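Local coordinates for sialyltransferase 0160 (Photobacterium damselae, PDB 4R84), which transfers sialic acid from a CMP-sialic acid donor to an acceptor sugar, probably the galactose of beta-galactosides in alpha-2,6 linkage, at residues I360-T365 with I431-L436; Y394-D399 with T445-A450; S452-F455 with K461-F464. All blocks are in the same frame, centred on the assembly; numbering follows the deposited sequence.

How the interactions relate
The three contacts lie on one side of the chain's centre, around the donor analogue CMP-3F-Neu5Ac in the Rossmann-type half of a GT-B enzyme. Interaction 1 holds the cytidine, interaction 2 ends at the sialic acid glycerol tail, and interaction 3 presents a backbone N-H to the phosphate. The centres of interactions 1 and 2 are about 14 Å apart, each about 10 Å from that of interaction 3. Neighbouring strands join 1 to 2 (Thr362 N to Ala447 O, 2.9 Å). Val446 ties 2 to 3, its N lying 2.7 Å from Lys461 O. The hydroxyls Thr362 OG1 and Tyr454 OH, 2.7 Å apart, couple 1 to 3.

Interaction 1: I360-T365 with I431-L436; sequences IFTGTT and ISFEVL. With CSF (cytidine-5'-monophosphate-3-fluoro-N-acetyl-neuraminic acid), chain E.
Thr362 OG1 is held by two groups, a hydrogen bond with Tyr454 OH and a weak one with Ile449 O, while its methyl faces Phe433. With OG1 lodged between the backbone N and the carbonyl carbon (chi1 60°), CG2 is left to meet Phe433 CE2 at 3.7 Å, the two side chains crossing at about a right angle. Ile360 CG2 comes to the edge of the same ring, 4.2 Å from Phe433 CE2. Ile360 CD1, on the other branch, meets Leu436 CD1 tip to tip at 3.7 Å, and that leucine methyl also lies over one face of the Phe433 ring, toward its rim. No hydrogen bond spans the two segments directly; the cytidine part of the donor analogue does so instead. The cytosine amino group N4 donates to Gly363 O (2.9 Å, 157°), and on the far segment Phe433 N gives its hydrogen to the base oxygen O2 (2.9 Å, 137°). Glu434, its chain bent at chi2, turns its carboxylate to the ribose: O2' donates to OE1 at 2.7 Å and O3' to OE2 at 2.5 Å. As in many GT-B glycosyltransferases, a glutamate thus grips both ribose hydroxyls. Strand 358-362 runs between strands 401-405 and 445-447 of a parallel sheet. Phe361 packs on helix 373-388, whereas Ile360 and Leu436 both reach helix 344-353, through Tyr351 and Leu347, and the ribose lies alongside Glu434 of helix 434-438.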
loop_
_atom_site.group_PDB
_atom_site.type_symbol
_atom_site.label_atom_id
_atom_site.label_comp_id
_atom_site.label_asym_id
_atom_site.label_seq_id
_atom_site.Cartn_x
_atom_site.Cartn_y
_atom_site.Cartn_z
ATOM N N ILE A 360 19.446 -15.051 5.029
ATOM C CA ILE A 360 18.143 -15.690 4.993
ATOM C C ILE A 360 17.983 -16.529 3.745
ATOM O O ILE A 360 18.100 -16.023 2.626
ATOM C CB ILE A 360 16.988 -14.670 5.021
ATOM C CG1 ILE A 360 16.971 -13.915 6.336
ATOM C CG2 ILE A 360 15.669 -15.397 4.808
ATOM C CD1 ILE A 360 15.878 -12.836 6.374
ATOM N N PHE A 361 17.686 -17.809 3.941
ATOM C CA PHE A 361 17.280 -18.668 2.842
ATOM C C PHE A 361 15.765 -18.593 2.676
ATOM O O PHE A 361 15.028 -18.829 3.633
ATOM C CB PHE A 361 17.704 -20.122 3.085
ATOM C CG PHE A 361 17.192 -21.080 2.043
ATOM C CD1 PHE A 361 17.856 -21.224 0.842
ATOM C CD2 PHE A 361 16.047 -21.836 2.263
ATOM C CE1 PHE A 361 17.391 -22.106 -0.127
ATOM C CE2 PHE A 361 15.573 -22.717 1.291
ATOM C CZ PHE A 361 16.251 -22.845 0.098
ATOM N N THR A 362 15.311 -18.317 1.456
ATOM C CA THR A 362 13.871 -18.264 1.212
ATOM C C THR A 362 13.373 -19.591 0.645
ATOM O O THR A 362 13.725 -19.977 -0.478
ATOM C CB THR A 362 13.508 -17.131 0.242
ATOM O OG1 THR A 362 14.170 -17.337 -1.002
ATOM C CG2 THR A 362 13.947 -15.780 0.802
ATOM N N GLY A 363 12.544 -20.291 1.409
ATOM C CA GLY A 363 12.043 -21.587 0.970
ATOM C C GLY A 363 10.880 -21.497 -0.006
ATOM O O GLY A 363 10.329 -20.426 -0.234
ATOM N N THR A 364 10.515 -22.627 -0.605
ATOM C CA THR A 364 9.298 -22.687 -1.411
ATOM C C THR A 364 8.497 -23.926 -1.047
ATOM O O THR A 364 8.838 -24.636 -0.104
ATOM C CB THR A 364 9.605 -22.700 -2.915
ATOM O OG1 THR A 364 8.390 -22.477 -3.651
ATOM C CG2 THR A 364 10.238 -24.037 -3.314
ATOM N N THR A 365 7.421 -24.175 -1.783
ATOM C CA THR A 365 6.627 -25.368 -1.543
ATOM C C THR A 365 7.096 -26.504 -2.445
ATOM O O THR A 365 8.268 -26.859 -2.437
ATOM C CB THR A 365 5.118 -25.102 -1.761
ATOM O OG1 THR A 365 4.914 -24.535 -3.061
ATOM C CG2 THR A 365 4.612 -24.130 -0.724
ATOM N N ILE A 431 4.575 -14.889 8.173
ATOM C CA ILE A 431 4.905 -13.492 7.880
ATOM C C ILE A 431 5.220 -13.328 6.396
ATOM O O ILE A 431 6.003 -14.087 5.845
ATOM C CB ILE A 431 6.108 -13.029 8.711
ATOM C CG1 ILE A 431 5.825 -13.298 10.195
ATOM C CG2 ILE A 431 6.414 -11.539 8.441
ATOM C CD1 ILE A 431 7.014 -13.140 11.088
ATOM N N SER A 432 4.620 -12.343 5.743
ATOM C CA SER A 432 4.987 -12.045 4.361
ATOM C C SER A 432 6.414 -11.534 4.332
ATOM O O SER A 432 6.766 -10.652 5.103
ATOM C CB SER A 432 4.038 -11.016 3.739
ATOM O OG SER A 432 2.736 -11.562 3.578
ATOM N N PHE A 433 7.241 -12.079 3.444
ATOM C CA PHE A 433 8.640 -11.653 3.394
ATOM C C PHE A 433 8.758 -10.134 3.217
ATOM O O PHE A 433 9.679 -9.500 3.739
ATOM C CB PHE A 433 9.386 -12.357 2.258
ATOM C CG PHE A 433 10.875 -12.087 2.261
ATOM C CD1 PHE A 433 11.384 -10.917 1.707
ATOM C CD2 PHE A 433 11.756 -12.995 2.818
ATOM C CE1 PHE A 433 12.742 -10.651 1.720
ATOM C CE2 PHE A 433 13.124 -12.739 2.825
ATOM C CZ PHE A 433 13.612 -11.568 2.279
ATOM N N GLU A 434 7.825 -9.562 2.463
ATOM C CA GLU A 434 7.843 -8.124 2.168
ATOM C C GLU A 434 7.783 -7.252 3.436
ATOM O O GLU A 434 8.182 -6.078 3.413
ATOM C CB GLU A 434 6.694 -7.781 1.213
ATOM C CG GLU A 434 6.822 -8.390 -0.209
ATOM C CD GLU A 434 6.319 -9.834 -0.327
ATOM O OE1 GLU A 434 5.895 -10.421 0.686
ATOM O OE2 GLU A 434 6.320 -10.388 -1.455
ATOM N N VAL A 435 7.299 -7.826 4.539
ATOM C CA VAL A 435 7.323 -7.135 5.831
ATOM C C VAL A 435 8.765 -6.766 6.228
ATOM O O VAL A 435 9.011 -5.688 6.763
ATOM C CB VAL A 435 6.669 -7.985 6.955
ATOM C CG1 VAL A 435 7.005 -7.438 8.341
ATOM C CG2 VAL A 435 5.150 -8.049 6.772
ATOM N N LEU A 436 9.729 -7.640 5.935
ATOM C CA LEU A 436 11.122 -7.348 6.286
ATOM C C LEU A 436 11.681 -6.099 5.589
ATOM O O LEU A 436 12.335 -5.266 6.214
ATOM C CB LEU A 436 12.020 -8.559 5.976
ATOM C CG LEU A 436 11.684 -9.856 6.714
ATOM C CD1 LEU A 436 12.684 -10.967 6.366
ATOM C CD2 LEU A 436 11.630 -9.636 8.219
HETATM C C5A CSF E . 3.835 -18.497 -8.599
HETATM C C4A CSF E . 2.801 -17.612 -7.913
HETATM C C2A CSF E . 3.680 -18.420 -5.681
HETATM O O6A CSF E . 4.644 -19.180 -6.433
HETATM C C6A CSF E . 5.042 -18.615 -7.677
HETATM C C3A CSF E . 2.424 -18.174 -6.538
HETATM O O4A CSF E . 1.641 -17.525 -8.752
HETATM N N5A CSF E . 4.235 -17.895 -9.851
HETATM C C7A CSF E . 6.066 -19.549 -8.291
HETATM C C8A CSF E . 7.280 -19.663 -7.387
HETATM C C9A CSF E . 8.394 -20.428 -8.091
HETATM O O9A CSF E . 9.515 -20.465 -7.208
HETATM O O8A CSF E . 7.745 -18.343 -7.106
HETATM O O7A CSF E . 5.491 -20.848 -8.440
HETATM C C1A CSF E . 3.302 -19.207 -4.443
HETATM O OBA CSF E . 2.555 -18.671 -3.600
HETATM O OAA CSF E . 3.731 -20.375 -4.295
HETATM O O1A CSF E . 4.162 -17.141 -5.268
HETATM O O2A CSF E . 6.010 -15.470 -5.252
HETATM N N1 CSF E . 6.647 -15.922 0.628
HETATM C C2 CSF E . 7.350 -15.743 1.829
HETATM N N3 CSF E . 8.454 -16.483 2.079
HETATM C C4 CSF E . 8.873 -17.381 1.162
HETATM C C5 CSF E . 8.174 -17.576 -0.030
HETATM C C6 CSF E . 7.031 -16.823 -0.280
HETATM C "C3'" CSF E . 5.462 -13.839 -1.532
HETATM C "C2'" CSF E . 5.721 -13.725 -0.053
HETATM C "C1'" CSF E . 5.424 -15.127 0.428
HETATM O "O4'" CSF E . 4.588 -15.746 -0.553
HETATM C "C4'" CSF E . 4.285 -14.786 -1.565
HETATM P PA CSF E . 5.588 -16.762 -4.599
HETATM O "O5'" CSF E . 5.250 -16.320 -3.112
HETATM C "C5'" CSF E . 4.118 -15.491 -2.894
HETATM O "O3'" CSF E . 5.204 -12.569 -2.118
HETATM O "O2'" CSF E . 4.753 -12.863 0.558
HETATM N N4 CSF E . 9.980 -18.123 1.410
HETATM O O2 CSF E . 6.937 -14.893 2.662
HETATM O O3A CSF E . 6.530 -17.933 -4.517
HETATM C C10 CSF E . 4.222 -18.551 -11.014
HETATM O O10 CSF E . 3.783 -19.687 -11.127
HETATM C C11 CSF E . 4.806 -17.804 -12.181
HETATM F F3A CSF E . 1.756 -19.368 -6.678
#

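Interaction 2: Y394-D399 with T445-A450; sequences YYLGKD and TVAGIA. With CSF (cytidine-5'-monophosphate-3-fluoro-N-acetyl-neuraminic acid), chain E.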
loop_
_atom_site.group_PDB
_atom_site.type_symbol
_atom_site.label_atom_id
_atom_site.label_comp_id
_atom_site.label_asym_id
_atom_site.label_seq_id
_atom_site.Cartn_x
_atom_site.Cartn_y
_atom_site.Cartn_z
ATOM N N TYR A 394 28.806 -22.173 -5.670
ATOM C CA TYR A 394 27.697 -21.300 -5.312
ATOM C C TYR A 394 27.733 -20.907 -3.843
ATOM O O TYR A 394 26.729 -20.478 -3.271
ATOM C CB TYR A 394 26.386 -21.993 -5.665
ATOM C CG TYR A 394 26.457 -22.530 -7.067
ATOM C CD1 TYR A 394 26.352 -21.685 -8.165
ATOM C CD2 TYR A 394 26.647 -23.889 -7.297
ATOM C CE1 TYR A 394 26.440 -22.177 -9.455
ATOM C CE2 TYR A 394 26.731 -24.391 -8.583
ATOM C CZ TYR A 394 26.624 -23.532 -9.657
ATOM O OH TYR A 394 26.706 -24.035 -10.932
ATOM N N TYR A 395 28.908 -21.040 -3.248
ATOM C CA TYR A 395 29.168 -20.543 -1.905
ATOM C C TYR A 395 28.731 -19.088 -1.815
ATOM O O TYR A 395 28.923 -18.321 -2.759
ATOM C CB TYR A 395 30.658 -20.700 -1.596
ATOM C CG TYR A 395 31.139 -20.210 -0.245
ATOM C CD1 TYR A 395 30.501 -20.584 0.928
ATOM C CD2 TYR A 395 32.286 -19.433 -0.145
ATOM C CE1 TYR A 395 30.962 -20.155 2.158
ATOM C CE2 TYR A 395 32.756 -19.011 1.077
ATOM C CZ TYR A 395 32.096 -19.373 2.224
ATOM O OH TYR A 395 32.564 -18.944 3.446
ATOM N N LEU A 396 28.082 -18.723 -0.714
ATOM C CA LEU A 396 27.604 -17.347 -0.543
ATOM C C LEU A 396 28.749 -16.338 -0.581
ATOM O O LEU A 396 28.523 -15.158 -0.830
ATOM C CB LEU A 396 26.821 -17.197 0.771
ATOM C CG LEU A 396 25.471 -17.902 0.949
ATOM C CD1 LEU A 396 25.016 -17.767 2.387
ATOM C CD2 LEU A 396 24.402 -17.323 0.026
ATOM N N GLY A 397 29.975 -16.797 -0.314
ATOM C CA GLY A 397 31.153 -15.941 -0.387
ATOM C C GLY A 397 31.886 -15.710 0.929
ATOM O O GLY A 397 33.062 -15.339 0.950
ATOM N N LYS A 398 31.184 -15.911 2.035
ATOM C CA LYS A 398 31.786 -15.828 3.360
ATOM C C LYS A 398 30.905 -16.568 4.361
ATOM O O LYS A 398 29.875 -17.115 3.985
ATOM C CB LYS A 398 32.008 -14.373 3.775
ATOM C CG LYS A 398 30.827 -13.468 3.581
ATOM C CD LYS A 398 31.195 -12.047 3.955
ATOM C CE LYS A 398 30.124 -11.067 3.553
ATOM N NZ LYS A 398 30.506 -9.679 3.934
ATOM N N ASP A 399 31.333 -16.633 5.617
ATOM C CA ASP A 399 30.551 -17.313 6.647
ATOM C C ASP A 399 29.401 -16.444 7.123
ATOM O O ASP A 399 29.617 -15.296 7.498
ATOM C CB ASP A 399 31.440 -17.710 7.829
ATOM C CG ASP A 399 32.538 -18.672 7.425
ATOM O OD1 ASP A 399 32.259 -19.566 6.593
ATOM O OD2 ASP A 399 33.676 -18.521 7.924
ATOM N N THR A 445 22.409 -10.852 3.532
ATOM C CA THR A 445 22.264 -11.480 2.234
ATOM C C THR A 445 21.048 -12.394 2.229
ATOM O O THR A 445 20.681 -12.972 3.257
ATOM C CB THR A 445 23.544 -12.273 1.829
ATOM O OG1 THR A 445 23.586 -12.433 0.409
ATOM C CG2 THR A 445 23.606 -13.660 2.498
ATOM N N VAL A 446 20.423 -12.489 1.060
ATOM C CA VAL A 446 19.228 -13.298 0.854
ATOM C C VAL A 446 19.419 -14.185 -0.351
ATOM O O VAL A 446 19.824 -13.714 -1.403
ATOM C CB VAL A 446 17.984 -12.425 0.621
ATOM C CG1 VAL A 446 16.724 -13.310 0.511
ATOM C CG2 VAL A 446 17.837 -11.406 1.732
ATOM N N ALA A 447 19.096 -15.466 -0.217
ATOM C CA ALA A 447 19.184 -16.355 -1.363
ATOM C C ALA A 447 18.183 -17.475 -1.217
ATOM O O ALA A 447 17.691 -17.736 -0.122
ATOM C CB ALA A 447 20.599 -16.935 -1.504
ATOM N N GLY A 448 17.895 -18.150 -2.320
ATOM C CA GLY A 448 16.972 -19.262 -2.263
ATOM C C GLY A 448 16.091 -19.368 -3.479
ATOM O O GLY A 448 16.460 -18.954 -4.568
ATOM N N ILE A 449 14.900 -19.918 -3.292
ATOM C CA ILE A 449 14.048 -20.211 -4.424
ATOM C C ILE A 449 13.362 -18.945 -4.907
ATOM O O ILE A 449 12.907 -18.147 -4.089
ATOM C CB ILE A 449 12.990 -21.278 -4.056
ATOM C CG1 ILE A 449 13.638 -22.466 -3.329
ATOM C CG2 ILE A 449 12.208 -21.706 -5.290
ATOM C CD1 ILE A 449 14.784 -23.166 -4.089
ATOM N N ALA A 450 13.298 -18.767 -6.226
ATOM C CA ALA A 450 12.655 -17.603 -6.836
ATOM C C ALA A 450 11.280 -17.343 -6.267
ATOM O O ALA A 450 10.538 -18.269 -5.960
ATOM C CB ALA A 450 12.556 -17.766 -8.329
HETATM C C5A CSF E . 3.835 -18.497 -8.599
HETATM C C4A CSF E . 2.801 -17.612 -7.913
HETATM C C2A CSF E . 3.680 -18.420 -5.681
HETATM O O6A CSF E . 4.644 -19.180 -6.433
HETATM C C6A CSF E . 5.042 -18.615 -7.677
HETATM C C3A CSF E . 2.424 -18.174 -6.538
HETATM O O4A CSF E . 1.641 -17.525 -8.752
HETATM N N5A CSF E . 4.235 -17.895 -9.851
HETATM C C7A CSF E . 6.066 -19.549 -8.291
HETATM C C8A CSF E . 7.280 -19.663 -7.387
HETATM C C9A CSF E . 8.394 -20.428 -8.091
HETATM O O9A CSF E . 9.515 -20.465 -7.208
HETATM O O8A CSF E . 7.745 -18.343 -7.106
HETATM O O7A CSF E . 5.491 -20.848 -8.440
HETATM C C1A CSF E . 3.302 -19.207 -4.443
HETATM O OBA CSF E . 2.555 -18.671 -3.600
HETATM O OAA CSF E . 3.731 -20.375 -4.295
HETATM O O1A CSF E . 4.162 -17.141 -5.268
HETATM O O2A CSF E . 6.010 -15.470 -5.252
HETATM N N1 CSF E . 6.647 -15.922 0.628
HETATM C C2 CSF E . 7.350 -15.743 1.829
HETATM N N3 CSF E . 8.454 -16.483 2.079
HETATM C C4 CSF E . 8.873 -17.381 1.162
HETATM C C5 CSF E . 8.174 -17.576 -0.030
HETATM C C6 CSF E . 7.031 -16.823 -0.280
HETATM C "C3'" CSF E . 5.462 -13.839 -1.532
HETATM C "C2'" CSF E . 5.721 -13.725 -0.053
HETATM C "C1'" CSF E . 5.424 -15.127 0.428
HETATM O "O4'" CSF E . 4.588 -15.746 -0.553
HETATM C "C4'" CSF E . 4.285 -14.786 -1.565
HETATM P PA CSF E . 5.588 -16.762 -4.599
HETATM O "O5'" CSF E . 5.250 -16.320 -3.112
HETATM C "C5'" CSF E . 4.118 -15.491 -2.894
HETATM O "O3'" CSF E . 5.204 -12.569 -2.118
HETATM O "O2'" CSF E . 4.753 -12.863 0.558
HETATM N N4 CSF E . 9.980 -18.123 1.410
HETATM O O2 CSF E . 6.937 -14.893 2.662
HETATM O O3A CSF E . 6.530 -17.933 -4.517
HETATM C C10 CSF E . 4.222 -18.551 -11.014
HETATM O O10 CSF E . 3.783 -19.687 -11.127
HETATM C C11 CSF E . 4.806 -17.804 -12.181
HETATM F F3A CSF E . 1.756 -19.368 -6.678
#
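Leu396 sets its two methyls on two residues of one strand: CD2 lies 4.1 Å from Ala447 CB, and CD1 lies 4.3 Å from Thr445 CG2. With CG beside the backbone N (chi1 -67°), the leucine fork points at the strand face formed by Thr445 and Ala447, while the intervening Val446 turns its side chain to the other face, toward Tyr454 and Ile457. Around this small apolar patch stand Phe359, Phe464 and Ala387, which also touch Leu396. Strand 445-447 lies in the parallel sheet of the Rossmann-type domain between strand 358-362 and, through Val446, the start of strand 462-468, and the loop 394-399 leads from helix 373-388 into strand 401-405. Polar support comes from Asn463, whose ND2 is hydrogen-bonded to both Leu396 O and Thr445 OG1, so one amide nitrogen ties the loop to the strand at the margin of the apolar patch. In the loop, Gly397 N sits 3.5 Å above one face of the Tyr395 ring, toward its rim, and Tyr395 OH makes a weak hydrogen bond to Asp399 OD1. Beyond the strand the chain turns a corner at Gly448, whose positive phi (143°) suits glycine. This brings Ala450 O to the donor analogue, where it accepts hydrogen bonds from O9A at 2.7 Å and O8A at 3.0 Å of the glycerol tail.

Interaction 3: S452-F455 with K461-F464; sequences SLYF and KVNF. With CSF (cytidine-5'-monophosphate-3-fluoro-N-acetyl-neuraminic acid), chain E.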
loop_
_atom_site.group_PDB
_atom_site.type_symbol
_atom_site.label_atom_id
_atom_site.label_comp_id
_atom_site.label_asym_id
_atom_site.label_seq_id
_atom_site.Cartn_x
_atom_site.Cartn_y
_atom_site.Cartn_z
ATOM N N SER A 452 8.376 -13.604 -5.965
ATOM C CA SER A 452 8.108 -12.189 -6.154
ATOM C C SER A 452 8.818 -11.342 -5.094
ATOM O O SER A 452 9.096 -10.163 -5.305
ATOM C CB SER A 452 6.584 -11.950 -6.131
ATOM O OG SER A 452 6.299 -10.592 -6.334
ATOM N N LEU A 453 9.097 -11.943 -3.942
ATOM C CA LEU A 453 9.712 -11.220 -2.844
ATOM C C LEU A 453 11.075 -10.624 -3.234
ATOM O O LEU A 453 11.523 -9.662 -2.615
ATOM C CB LEU A 453 9.855 -12.132 -1.615
ATOM C CG LEU A 453 10.854 -13.300 -1.665
ATOM C CD1 LEU A 453 12.263 -12.866 -1.239
ATOM C CD2 LEU A 453 10.328 -14.447 -0.774
ATOM N N TYR A 454 11.734 -11.190 -4.250
ATOM C CA TYR A 454 13.060 -10.696 -4.642
ATOM C C TYR A 454 12.998 -9.349 -5.360
ATOM O O TYR A 454 14.025 -8.697 -5.543
ATOM C CB TYR A 454 13.793 -11.737 -5.517
ATOM C CG TYR A 454 14.416 -12.804 -4.660
ATOM C CD1 TYR A 454 15.652 -12.603 -4.060
ATOM C CD2 TYR A 454 13.727 -13.974 -4.380
ATOM C CE1 TYR A 454 16.205 -13.560 -3.230
ATOM C CE2 TYR A 454 14.263 -14.928 -3.561
ATOM C CZ TYR A 454 15.496 -14.722 -2.987
ATOM O OH TYR A 454 16.004 -15.696 -2.168
ATOM N N PHE A 455 11.795 -8.909 -5.724
ATOM C CA PHE A 455 11.661 -7.634 -6.409
ATOM C C PHE A 455 11.741 -6.434 -5.472
ATOM O O PHE A 455 11.832 -5.296 -5.923
ATOM C CB PHE A 455 10.351 -7.602 -7.187
ATOM C CG PHE A 455 10.505 -8.051 -8.595
ATOM C CD1 PHE A 455 10.910 -9.351 -8.874
ATOM C CD2 PHE A 455 10.294 -7.182 -9.643
ATOM C CE1 PHE A 455 11.067 -9.775 -10.169
ATOM C CE2 PHE A 455 10.455 -7.608 -10.948
ATOM C CZ PHE A 455 10.845 -8.900 -11.211
ATOM N N LYS A 461 21.951 -7.119 -1.668
ATOM C CA LYS A 461 21.567 -8.110 -0.671
ATOM C C LYS A 461 21.056 -9.412 -1.308
ATOM O O LYS A 461 20.771 -10.384 -0.611
ATOM C CB LYS A 461 20.504 -7.517 0.272
ATOM C CG LYS A 461 21.042 -6.514 1.278
ATOM C CD LYS A 461 19.923 -5.994 2.179
ATOM C CE LYS A 461 20.419 -4.921 3.132
ATOM N NZ LYS A 461 21.310 -5.467 4.175
ATOM N N VAL A 462 20.949 -9.441 -2.632
ATOM C CA VAL A 462 20.529 -10.662 -3.304
ATOM C C VAL A 462 21.732 -11.489 -3.730
ATOM O O VAL A 462 22.517 -11.052 -4.561
ATOM C CB VAL A 462 19.663 -10.353 -4.545
ATOM C CG1 VAL A 462 19.289 -11.634 -5.268
ATOM C CG2 VAL A 462 18.419 -9.575 -4.138
ATOM N N ASN A 463 21.868 -12.690 -3.174
ATOM C CA ASN A 463 23.053 -13.500 -3.479
ATOM C C ASN A 463 22.879 -14.376 -4.717
ATOM O O ASN A 463 23.616 -14.238 -5.696
ATOM C CB ASN A 463 23.422 -14.377 -2.285
ATOM C CG ASN A 463 24.913 -14.669 -2.223
ATOM O OD1 ASN A 463 25.448 -15.380 -3.069
ATOM N ND2 ASN A 463 25.585 -14.130 -1.207
ATOM N N PHE A 464 21.905 -15.278 -4.677
ATOM C CA PHE A 464 21.533 -16.066 -5.853
ATOM C C PHE A 464 20.060 -16.408 -5.768
ATOM O O PHE A 464 19.463 -16.366 -4.691
ATOM C CB PHE A 464 22.353 -17.358 -5.995
ATOM C CG PHE A 464 22.182 -18.340 -4.864
ATOM C CD1 PHE A 464 21.072 -19.177 -4.805
ATOM C CD2 PHE A 464 23.159 -18.470 -3.893
ATOM C CE1 PHE A 464 20.920 -20.082 -3.782
ATOM C CE2 PHE A 464 23.022 -19.388 -2.872
ATOM C CZ PHE A 464 21.910 -20.204 -2.816
HETATM C C5A CSF E . 3.835 -18.497 -8.599
HETATM C C4A CSF E . 2.801 -17.612 -7.913
HETATM C C2A CSF E . 3.680 -18.420 -5.681
HETATM O O6A CSF E . 4.644 -19.180 -6.433
HETATM C C6A CSF E . 5.042 -18.615 -7.677
HETATM C C3A CSF E . 2.424 -18.174 -6.538
HETATM O O4A CSF E . 1.641 -17.525 -8.752
HETATM N N5A CSF E . 4.235 -17.895 -9.851
HETATM C C7A CSF E . 6.066 -19.549 -8.291
HETATM C C8A CSF E . 7.280 -19.663 -7.387
HETATM C C9A CSF E . 8.394 -20.428 -8.091
HETATM O O9A CSF E . 9.515 -20.465 -7.208
HETATM O O8A CSF E . 7.745 -18.343 -7.106
HETATM O O7A CSF E . 5.491 -20.848 -8.440
HETATM C C1A CSF E . 3.302 -19.207 -4.443
HETATM O OBA CSF E . 2.555 -18.671 -3.600
HETATM O OAA CSF E . 3.731 -20.375 -4.295
HETATM O O1A CSF E . 4.162 -17.141 -5.268
HETATM O O2A CSF E . 6.010 -15.470 -5.252
HETATM N N1 CSF E . 6.647 -15.922 0.628
HETATM C C2 CSF E . 7.350 -15.743 1.829
HETATM N N3 CSF E . 8.454 -16.483 2.079
HETATM C C4 CSF E . 8.873 -17.381 1.162
HETATM C C5 CSF E . 8.174 -17.576 -0.030
HETATM C C6 CSF E . 7.031 -16.823 -0.280
HETATM C "C3'" CSF E . 5.462 -13.839 -1.532
HETATM C "C2'" CSF E . 5.721 -13.725 -0.053
HETATM C "C1'" CSF E . 5.424 -15.127 0.428
HETATM O "O4'" CSF E . 4.588 -15.746 -0.553
HETATM C "C4'" CSF E . 4.285 -14.786 -1.565
HETATM P PA CSF E . 5.588 -16.762 -4.599
HETATM O "O5'" CSF E . 5.250 -16.320 -3.112
HETATM C "C5'" CSF E . 4.118 -15.491 -2.894
HETATM O "O3'" CSF E . 5.204 -12.569 -2.118
HETATM O "O2'" CSF E . 4.753 -12.863 0.558
HETATM N N4 CSF E . 9.980 -18.123 1.410
HETATM O O2 CSF E . 6.937 -14.893 2.662
HETATM O O3A CSF E . 6.530 -17.933 -4.517
HETATM C C10 CSF E . 4.222 -18.551 -11.014
HETATM O O10 CSF E . 3.783 -19.687 -11.127
HETATM C C11 CSF E . 4.806 -17.804 -12.181
HETATM F F3A CSF E . 1.756 -19.368 -6.678
#
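Tyr454 and Val462 meet across the short connection between a 3-10 turn and strand 462-468, in the Rossmann-type nucleotide-binding domain of the GT-B fold. Lys461 opens the second segment: its backbone is hydrogen-bonded to Val446, and its NZ reaches Pro443 O. Val462 comes next and provides the apolar contact. CG1 is anti to the backbone N (chi1 177°) and lies 4.0 Å from Tyr454 CD1; CG2 is at 4.1 Å from the same Tyr454 CD1, and the two side chains cross obliquely. The ring, its OH taken by Thr362, is held from other sides as well, with Leu453 CD1 3.6 Å above one face, offset toward the rim, and Met488 of helix 483-490 and Val446 touching it. Asn463 bonds through its backbone to Val446, extending the attachment of strand 462-468 to strand 445-447, and its amide leads away from the tyrosine. Phe464 directs its ring away too, onto Ala447 and helix 373-388 (Val383, Ala387), so that only its carbonyl O approaches Tyr454 OH, at 4.3 Å without a hydrogen bond. At the ligand end of the turn, Leu453 CD2 rests 3.8 Å from the cytosine carbon C4. Ahead of it, the first N-H of the turn points almost straight at the phosphate: Ser452 N donates to O2A at 3.1 Å and 169°.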